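Local coordinates for protein beta-lactamase (Nostoc sp., PDB 6NHS) that probably hydrolyses the amide bond of beta-lactam antibiotics, as a class D serine beta-lactamase of the penicillin-binding protein fold, at residues Leu38-Asp41 and Lys46-Glu49. Numbering follows the deposited sequence.
Sequences LIYD and KFYE
Phe47 lies against Leu38 and Tyr40 on one face of a beta hairpin, and here the side chains of the two strands pack most closely. With CG anti to the carbonyl carbon (chi1 -78°), the Phe47 ring leans over the neighbouring strand. Leu38 CD1 meets Phe47 CD1 obliquely at 3.5 Å. Tyr40 CD1 sits over one face of the Phe47 ring, offset toward its rim, 3.6 Å from Phe47 CE1. The two ring planes are inclined at 44°. Leu38 CD1 also touches Glu49 CB at 3.6 Å, and Glu49 runs alongside Leu38. Helix 161-172 covers Leu38 and Tyr40 through Ile165, but Phe47 itself is exposed.

The backbones pair antiparallel. Ile39 and Tyr48 form a hydrogen-bonded pair, with Ile39 N to Tyr48 O at 2.8 Å and Tyr48 N to Ile39 O at 2.9 Å. Asp41 N donates to Lys46 O at 2.8 Å. The return bond, Lys46 N to Asp41 O, is longer at 3.3 Å.

The other face is looser between the strands. The side chains of Ile39 and Tyr48 approach only at their CB atoms, 4.4 Å apart, though both touch Leu256. The Tyr48 ring presents its edge to Asp41 CB. The extended Lys46 side chain turns its end from strand 35-41 into solvent. Ile39 and Asp41 are buried. Asp41 OD2 bonds Asn44 in the turn, and OD1 bonds Asn226 of strand 226-236, beyond strand 35-41.

This hairpin edges the antiparallel sheet of the serine beta-lactamase fold. Backbone bonds set its register, and apolar contact of Phe47 with Leu38 and Tyr40 adds side-chain packing.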
ATOM      1  N   LEU A  38       8.576   9.615   3.177  1.00 33.64           N
ATOM      2  CA  LEU A  38       8.745  10.433   1.991  1.00 33.75           C
ATOM      3  C   LEU A  38       7.391  11.014   1.623  1.00 37.25           C
ATOM      4  O   LEU A  38       6.407  10.276   1.516  1.00 34.86           O
ATOM      5  CB  LEU A  38       9.310   9.607   0.832  1.00 32.96           C
ATOM      6  CG  LEU A  38       9.686  10.366  -0.433  1.00 38.39           C
ATOM      7  CD1 LEU A  38      10.796  11.366  -0.143  1.00 39.45           C
ATOM      8  CD2 LEU A  38      10.112   9.383  -1.514  1.00 36.37           C
ATOM      9  N   ILE A  39       7.331  12.330   1.447  1.00 34.29           N
ATOM     10  CA  ILE A  39       6.103  13.005   1.044  1.00 34.37           C
ATOM     11  C   ILE A  39       6.393  13.794  -0.224  1.00 35.17           C
ATOM     12  O   ILE A  39       7.413  14.488  -0.307  1.00 36.85           O
ATOM     13  CB  ILE A  39       5.555  13.917   2.158  1.00 38.70           C
ATOM     14  CG1 ILE A  39       5.212  13.090   3.400  1.00 35.22           C
ATOM     15  CG2 ILE A  39       4.306  14.646   1.689  1.00 35.51           C
ATOM     16  CD1 ILE A  39       4.815  13.928   4.595  1.00 36.73           C
ATOM     17  N   TYR A  40       5.515  13.669  -1.217  1.00 33.79           N
ATOM     18  CA  TYR A  40       5.687  14.342  -2.500  1.00 35.46           C
ATOM     19  C   TYR A  40       4.520  15.290  -2.737  1.00 36.56           C
ATOM     20  O   TYR A  40       3.364  14.852  -2.825  1.00 33.45           O
ATOM     21  CB  TYR A  40       5.803  13.334  -3.646  1.00 35.92           C
ATOM     22  CG  TYR A  40       5.957  13.990  -4.998  1.00 39.21           C
ATOM     23  CD1 TYR A  40       7.085  14.739  -5.296  1.00 42.01           C
ATOM     24  CD2 TYR A  40       4.977  13.861  -5.975  1.00 38.48           C
ATOM     25  CE1 TYR A  40       7.237  15.349  -6.525  1.00 44.57           C
ATOM     26  CE2 TYR A  40       5.119  14.466  -7.211  1.00 38.64           C
ATOM     27  CZ  TYR A  40       6.255  15.208  -7.478  1.00 41.79           C
ATOM     28  OH  TYR A  40       6.419  15.814  -8.702  1.00 42.36           O
ATOM     29  N   ASP A  41       4.834  16.579  -2.850  1.00 35.67           N
ATOM     30  CA  ASP A  41       3.867  17.637  -3.137  1.00 37.53           C
ATOM     31  C   ASP A  41       3.683  17.702  -4.650  1.00 40.93           C
ATOM     32  O   ASP A  41       4.600  18.103  -5.375  1.00 39.01           O
ATOM     33  CB  ASP A  41       4.385  18.955  -2.557  1.00 38.49           C
ATOM     34  CG  ASP A  41       3.488  20.156  -2.844  1.00 39.71           C
ATOM     35  OD1 ASP A  41       2.738  20.183  -3.843  1.00 39.21           O
ATOM     36  OD2 ASP A  41       3.568  21.117  -2.053  1.00 41.42           O
ATOM     37  N   LYS A  46       7.756  18.859  -5.168  1.00 38.25           N
ATOM     38  CA  LYS A  46       8.723  18.988  -4.089  1.00 41.94           C
ATOM     39  C   LYS A  46       8.595  17.821  -3.121  1.00 40.23           C
ATOM     40  O   LYS A  46       7.489  17.338  -2.859  1.00 36.99           O
ATOM     41  CB  LYS A  46       8.535  20.317  -3.336  1.00 47.61           C
ATOM     42  CG  LYS A  46       9.551  20.532  -2.229  1.00 55.07           C
ATOM     43  CD  LYS A  46       9.637  21.979  -1.794  1.00 60.75           C
ATOM     44  CE  LYS A  46      10.735  22.147  -0.758  1.00 65.89           C
ATOM     45  NZ  LYS A  46      10.879  23.559  -0.316  1.00 71.79           N
ATOM     46  N   PHE A  47       9.732  17.381  -2.586  1.00 37.24           N
ATOM     47  CA  PHE A  47       9.796  16.307  -1.604  1.00 40.16           C
ATOM     48  C   PHE A  47      10.032  16.850  -0.201  1.00 40.35           C
ATOM     49  O   PHE A  47      10.702  17.866  -0.013  1.00 37.20           O
ATOM     50  CB  PHE A  47      10.922  15.325  -1.926  1.00 42.74           C
ATOM     51  CG  PHE A  47      10.602  14.372  -3.023  1.00 47.87           C
ATOM     52  CD1 PHE A  47       9.722  13.326  -2.811  1.00 48.88           C
ATOM     53  CD2 PHE A  47      11.200  14.499  -4.262  1.00 51.94           C
ATOM     54  CE1 PHE A  47       9.435  12.431  -3.817  1.00 50.27           C
ATOM     55  CE2 PHE A  47      10.914  13.600  -5.265  1.00 54.05           C
ATOM     56  CZ  PHE A  47      10.031  12.570  -5.047  1.00 51.78           C
ATOM     57  N   TYR A  48       9.481  16.141   0.781  1.00 38.54           N
ATOM     58  CA  TYR A  48       9.814  16.295   2.190  1.00 38.24           C
ATOM     59  C   TYR A  48      10.086  14.902   2.730  1.00 39.06           C
ATOM     60  O   TYR A  48       9.362  13.959   2.396  1.00 38.27           O
ATOM     61  CB  TYR A  48       8.676  16.962   2.985  1.00 38.28           C
ATOM     62  CG  TYR A  48       8.235  18.290   2.415  1.00 40.27           C
ATOM     63  CD1 TYR A  48       8.838  19.470   2.819  1.00 40.25           C
ATOM     64  CD2 TYR A  48       7.216  18.361   1.475  1.00 40.50           C
ATOM     65  CE1 TYR A  48       8.448  20.684   2.299  1.00 44.08           C
ATOM     66  CE2 TYR A  48       6.817  19.577   0.948  1.00 42.77           C
ATOM     67  CZ  TYR A  48       7.441  20.734   1.368  1.00 45.96           C
ATOM     68  OH  TYR A  48       7.056  21.951   0.861  1.00 48.68           O
ATOM     69  N   GLU A  49      11.135  14.750   3.536  1.00 38.65           N
ATOM     70  CA  GLU A  49      11.460  13.388   3.940  1.00 39.49           C
ATOM     71  C   GLU A  49      12.233  13.374   5.246  1.00 39.39           C
ATOM     72  O   GLU A  49      12.814  14.376   5.669  1.00 39.85           O
ATOM     73  CB  GLU A  49      12.252  12.650   2.851  1.00 40.03           C
ATOM     74  CG  GLU A  49      13.602  13.227   2.569  1.00 40.56           C
ATOM     75  CD  GLU A  49      14.335  12.524   1.434  1.00 42.28           C
ATOM     76  OE1 GLU A  49      14.124  11.308   1.212  1.00 43.47           O
ATOM     77  OE2 GLU A  49      15.131  13.202   0.763  1.00 42.58           O
TER